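Local coordinates for abhydrolase domain-containing protein (Exiguobacterium antarcticum, PDB 5H3H), which probably hydrolyses carboxylic esters as a serine esterase of the alpha/beta hydrolase fold, and binds peracetic acid in its pocket, at residues B[105-110]-B[206-211]; B[15-20]-B[50-55]. One frame throughout, in Å; residues are numbered along the deposited sequence.

Contact 1 of 2, residues B[105-110]-B[206-211]; sequences YLLNHG and PKITVD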
# COMPACT_ATOMS: atom_id res chain seq x y z
N TYR B 105 -3.76 -8.35 0.79
CA TYR B 105 -2.37 -8.23 0.45
C TYR B 105 -2.14 -7.02 -0.42
O TYR B 105 -1.15 -6.24 -0.20
CB TYR B 105 -1.89 -9.44 -0.31
CG TYR B 105 -0.60 -9.12 -1.05
CD1 TYR B 105 0.62 -8.97 -0.37
CD2 TYR B 105 -0.61 -8.87 -2.43
CE1 TYR B 105 1.81 -8.65 -1.05
CE2 TYR B 105 0.53 -8.55 -3.10
CZ TYR B 105 1.75 -8.39 -2.41
OH TYR B 105 2.90 -8.04 -3.09
N LEU B 106 -3.01 -6.86 -1.42
CA LEU B 106 -2.89 -5.63 -2.29
C LEU B 106 -3.12 -4.33 -1.51
O LEU B 106 -2.39 -3.35 -1.74
CB LEU B 106 -3.80 -5.69 -3.48
CG LEU B 106 -3.39 -6.24 -4.86
CD1 LEU B 106 -1.99 -6.78 -5.06
CD2 LEU B 106 -4.46 -7.17 -5.41
N LEU B 107 -4.12 -4.31 -0.64
CA LEU B 107 -4.39 -3.14 0.17
C LEU B 107 -3.26 -2.86 1.17
O LEU B 107 -2.91 -1.75 1.37
CB LEU B 107 -5.70 -3.24 0.95
CG LEU B 107 -7.08 -2.84 0.39
CD1 LEU B 107 -7.08 -2.25 -1.01
CD2 LEU B 107 -8.05 -4.01 0.55
N ASN B 108 -2.76 -3.88 1.83
CA ASN B 108 -1.76 -3.66 2.90
C ASN B 108 -0.33 -3.49 2.44
O ASN B 108 0.46 -2.84 3.13
CB ASN B 108 -1.86 -4.73 3.98
CG ASN B 108 -3.12 -4.61 4.77
OD1 ASN B 108 -3.92 -3.71 4.56
ND2 ASN B 108 -3.30 -5.50 5.74
N HIS B 109 0.00 -4.05 1.29
CA HIS B 109 1.33 -3.96 0.76
C HIS B 109 1.49 -3.32 -0.62
O HIS B 109 2.59 -3.27 -1.10
CB HIS B 109 1.92 -5.33 0.79
CG HIS B 109 1.84 -5.94 2.14
ND1 HIS B 109 2.86 -5.84 3.06
CD2 HIS B 109 0.82 -6.58 2.76
CE1 HIS B 109 2.49 -6.43 4.18
NE2 HIS B 109 1.26 -6.90 4.02
N GLY B 110 0.41 -2.82 -1.23
CA GLY B 110 0.49 -2.19 -2.56
C GLY B 110 0.61 -3.17 -3.73
O GLY B 110 0.79 -4.40 -3.56
N PRO B 206 -12.84 -0.51 -3.89
CA PRO B 206 -12.49 0.64 -4.76
C PRO B 206 -11.04 1.17 -4.69
O PRO B 206 -10.70 2.07 -5.46
CB PRO B 206 -13.47 1.73 -4.32
CG PRO B 206 -14.11 1.24 -3.07
CD PRO B 206 -14.06 -0.24 -3.10
N LYS B 207 -10.19 0.64 -3.80
CA LYS B 207 -8.77 1.03 -3.73
C LYS B 207 -7.89 0.16 -4.59
O LYS B 207 -6.74 0.50 -4.87
CB LYS B 207 -8.26 1.00 -2.29
CG LYS B 207 -8.59 2.27 -1.53
CD LYS B 207 -9.46 2.02 -0.31
CE LYS B 207 -10.04 3.33 0.21
NZ LYS B 207 -10.41 3.21 1.65
N ILE B 208 -8.45 -0.95 -5.07
CA ILE B 208 -7.72 -1.86 -5.92
C ILE B 208 -7.58 -1.16 -7.25
O ILE B 208 -8.58 -0.62 -7.73
CB ILE B 208 -8.50 -3.20 -6.08
CG1 ILE B 208 -8.61 -3.88 -4.71
CG2 ILE B 208 -7.85 -4.13 -7.11
CD1 ILE B 208 -7.28 -4.08 -4.04
N THR B 209 -6.35 -1.14 -7.80
CA THR B 209 -6.01 -0.53 -9.11
C THR B 209 -5.59 -1.52 -10.19
O THR B 209 -5.57 -1.17 -11.37
CB THR B 209 -4.77 0.42 -9.00
OG1 THR B 209 -4.88 1.22 -7.83
CG2 THR B 209 -4.61 1.33 -10.23
N VAL B 210 -5.22 -2.73 -9.80
CA VAL B 210 -4.62 -3.70 -10.69
C VAL B 210 -5.69 -4.25 -11.62
O VAL B 210 -6.85 -4.38 -11.22
CB VAL B 210 -4.05 -4.93 -9.91
CG1 VAL B 210 -3.15 -5.76 -10.80
CG2 VAL B 210 -3.27 -4.49 -8.68
N ASP B 211 -5.29 -4.59 -12.83
CA ASP B 211 -6.11 -5.37 -13.77
C ASP B 211 -6.64 -6.63 -13.12
O ASP B 211 -5.85 -7.46 -12.70
CB ASP B 211 -5.27 -5.81 -14.96
CG ASP B 211 -4.98 -4.67 -15.98
OD1 ASP B 211 -5.40 -3.50 -15.80
OD2 ASP B 211 -4.32 -4.97 -17.00
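Lys207 opens the contact with the root of its side chain: its CB lies 3.7 Å from Leu107 CD1, and the two side chains cross at about a right angle. The aliphatic part of a lysine suits this border, since it can pack while the ammonium group leaves the contact; NZ makes a long, weak ion pair with Glu80 of the second subunit. Ile208 follows and reaches both leucines with a single methyl. With CG1 set beside the backbone N (chi1 -63°), CD1 comes to 3.5 Å from Leu107 CD1 and 3.9 Å from Leu106 CB, so the terminal methyl of the CG1 arm bridges two successive residues of the helix. In the alpha/beta hydrolase fold, helix 97-109 leads out of the probable nucleophile elbow, and its last turn is met here by the loop that runs into strand 211-217. The backbone N of Thr209 is hydrogen-bonded to Glu111 OE1, just past the helix. Val210 then points back inward, its CG2 4.2 Å from Leu106 CG. Leu106 also touches Val114 and Leu117 of strand 114-120; a buried, purely apolar side chain suits a place where the helix faces both loop and sheet. Leu107 and Lys207 both also pack on Val8 of the second subunit.

Contact 2 of 2, residues B[15-20]-B[50-55]; sequences VEDIGS and RYIGVD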
# COMPACT_ATOMS: atom_id res chain seq x y z
N VAL B 15 6.19 -23.27 0.35
CA VAL B 15 5.86 -22.82 -0.99
C VAL B 15 6.35 -23.84 -2.01
O VAL B 15 7.53 -24.22 -2.02
CB VAL B 15 6.55 -21.47 -1.30
CG1 VAL B 15 6.10 -20.98 -2.68
CG2 VAL B 15 6.24 -20.43 -0.27
N GLU B 16 5.44 -24.29 -2.89
CA GLU B 16 5.76 -25.14 -3.99
C GLU B 16 6.18 -24.18 -5.14
O GLU B 16 5.36 -23.54 -5.81
CB GLU B 16 4.53 -26.00 -4.36
CG GLU B 16 4.80 -27.14 -5.32
CD GLU B 16 5.40 -28.42 -4.70
OE1 GLU B 16 5.39 -28.57 -3.47
OE2 GLU B 16 5.87 -29.32 -5.47
N ASP B 17 7.48 -24.06 -5.35
CA ASP B 17 8.01 -23.10 -6.32
C ASP B 17 8.59 -23.94 -7.47
O ASP B 17 9.56 -24.67 -7.28
CB ASP B 17 9.03 -22.20 -5.63
CG ASP B 17 9.77 -21.25 -6.62
OD1 ASP B 17 9.37 -21.15 -7.80
OD2 ASP B 17 10.76 -20.56 -6.21
N ILE B 18 7.95 -23.89 -8.63
CA ILE B 18 8.23 -24.80 -9.76
C ILE B 18 8.22 -24.06 -11.12
O ILE B 18 7.24 -23.32 -11.41
CB ILE B 18 7.14 -25.89 -9.89
CG1 ILE B 18 6.97 -26.65 -8.60
CG2 ILE B 18 7.54 -26.90 -10.94
CD1 ILE B 18 5.79 -27.63 -8.60
N GLY B 19 9.25 -24.29 -11.95
CA GLY B 19 9.33 -23.71 -13.30
C GLY B 19 10.17 -22.45 -13.31
O GLY B 19 10.68 -22.04 -12.26
N SER B 20 10.31 -21.84 -14.48
CA SER B 20 11.10 -20.60 -14.68
C SER B 20 10.27 -19.66 -15.54
O SER B 20 9.18 -20.05 -16.02
CB SER B 20 12.45 -20.87 -15.36
OG SER B 20 12.30 -21.61 -16.53
N ARG B 50 5.97 -20.10 -14.23
CA ARG B 50 6.46 -20.54 -12.98
C ARG B 50 5.30 -20.54 -11.98
O ARG B 50 4.70 -19.50 -11.73
CB ARG B 50 7.55 -19.61 -12.55
CG ARG B 50 8.20 -19.98 -11.26
CD ARG B 50 9.30 -18.98 -11.00
NE ARG B 50 9.86 -19.14 -9.66
CZ ARG B 50 10.78 -18.34 -9.13
NH1 ARG B 50 11.26 -17.31 -9.85
NH2 ARG B 50 11.21 -18.52 -7.87
N TYR B 51 5.02 -21.71 -11.41
CA TYR B 51 3.96 -21.94 -10.43
C TYR B 51 4.50 -21.66 -9.04
O TYR B 51 5.53 -22.19 -8.66
CB TYR B 51 3.50 -23.41 -10.54
CG TYR B 51 2.50 -23.82 -9.52
CD1 TYR B 51 1.14 -23.47 -9.65
CD2 TYR B 51 2.89 -24.58 -8.40
CE1 TYR B 51 0.22 -23.91 -8.72
CE2 TYR B 51 1.95 -24.98 -7.46
CZ TYR B 51 0.63 -24.66 -7.62
OH TYR B 51 -0.30 -25.04 -6.63
N ILE B 52 3.83 -20.80 -8.28
CA ILE B 52 4.18 -20.53 -6.92
C ILE B 52 2.91 -20.81 -6.09
O ILE B 52 2.08 -19.97 -5.98
CB ILE B 52 4.72 -19.12 -6.71
CG1 ILE B 52 6.07 -18.92 -7.45
CG2 ILE B 52 4.92 -18.83 -5.24
CD1 ILE B 52 5.95 -17.97 -8.60
N GLY B 53 2.79 -22.01 -5.53
CA GLY B 53 1.58 -22.38 -4.78
C GLY B 53 1.91 -22.30 -3.31
O GLY B 53 2.73 -23.10 -2.84
N VAL B 54 1.32 -21.35 -2.63
CA VAL B 54 1.58 -21.16 -1.21
C VAL B 54 0.66 -22.05 -0.37
O VAL B 54 -0.56 -22.18 -0.68
CB VAL B 54 1.45 -19.72 -0.75
CG1 VAL B 54 2.26 -18.75 -1.63
CG2 VAL B 54 0.02 -19.29 -0.67
N ASP B 55 1.22 -22.70 0.65
CA ASP B 55 0.36 -23.34 1.69
C ASP B 55 0.33 -22.35 2.79
O ASP B 55 1.41 -22.04 3.30
CB ASP B 55 0.95 -24.66 2.23
CG ASP B 55 0.90 -25.83 1.24
OD1 ASP B 55 0.24 -25.75 0.17
OD2 ASP B 55 1.51 -26.86 1.56
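Arg50 lies along the end of strand 15-18 and reaches back to Asp17, across an antiparallel pair of strands at the N-terminal side of the alpha/beta hydrolase sheet. Its CB sits 3.9 Å from Ser20 O; CG then passes Gly19 O at 3.4 Å, and CD continues beside that same carbonyl. The chain is extended from CG to NE, which gives it the length to bring the guanidinium edge against the carboxylate. There NE donates to the syn lone pair of Asp17 OD1 at 2.8 Å while NH2 takes Asp17 OD2, the two planes only 12° apart. Were Arg50 replaced by an alanine, the buried carboxylate of Asp17 would probably lose its countercharge and be free to turn. Glycine suits position 19 because its positive phi and closeness to Arg50 leave no room for a CB. On the same face as Asp17, Val15 and Ile52 lie side by side, while Ile18 and Tyr51 occupy the other with Glu16. Tyr51 sends its OH to Asn34, and its ring lies over Gly53, where a side chain would collide with the hydroxyl. Glu16 and Gly53 exchange two backbone hydrogen bonds, and Gly53 N also sits 3.6 Å above the plane of the Tyr51 ring, offset toward its rim.

In the fold
From the N terminus, strand 12-18 comes first; the chain then makes strand 23-27 and helix 38-46 before strand 50-54 returns beside it, and contact 2 closes this loop of 29 residues. Only afterwards do helix 71-85 and strand 90-95 lead to helix 97-109, where contact 1 opens. Its loop is far longer, 95 residues including strand 114-120 and the helices between 139 and 198, and it shuts just before strand 211-217. The two loops follow in series, neither nesting nor crossing. Their centres lie about 22 Å apart and their nearest atoms about 10 Å apart, so they do not touch: contact 2 joins neighbouring strands within the sheet, contact 1 fastens a helix to a loop. Helix 71-85 meets residues of both.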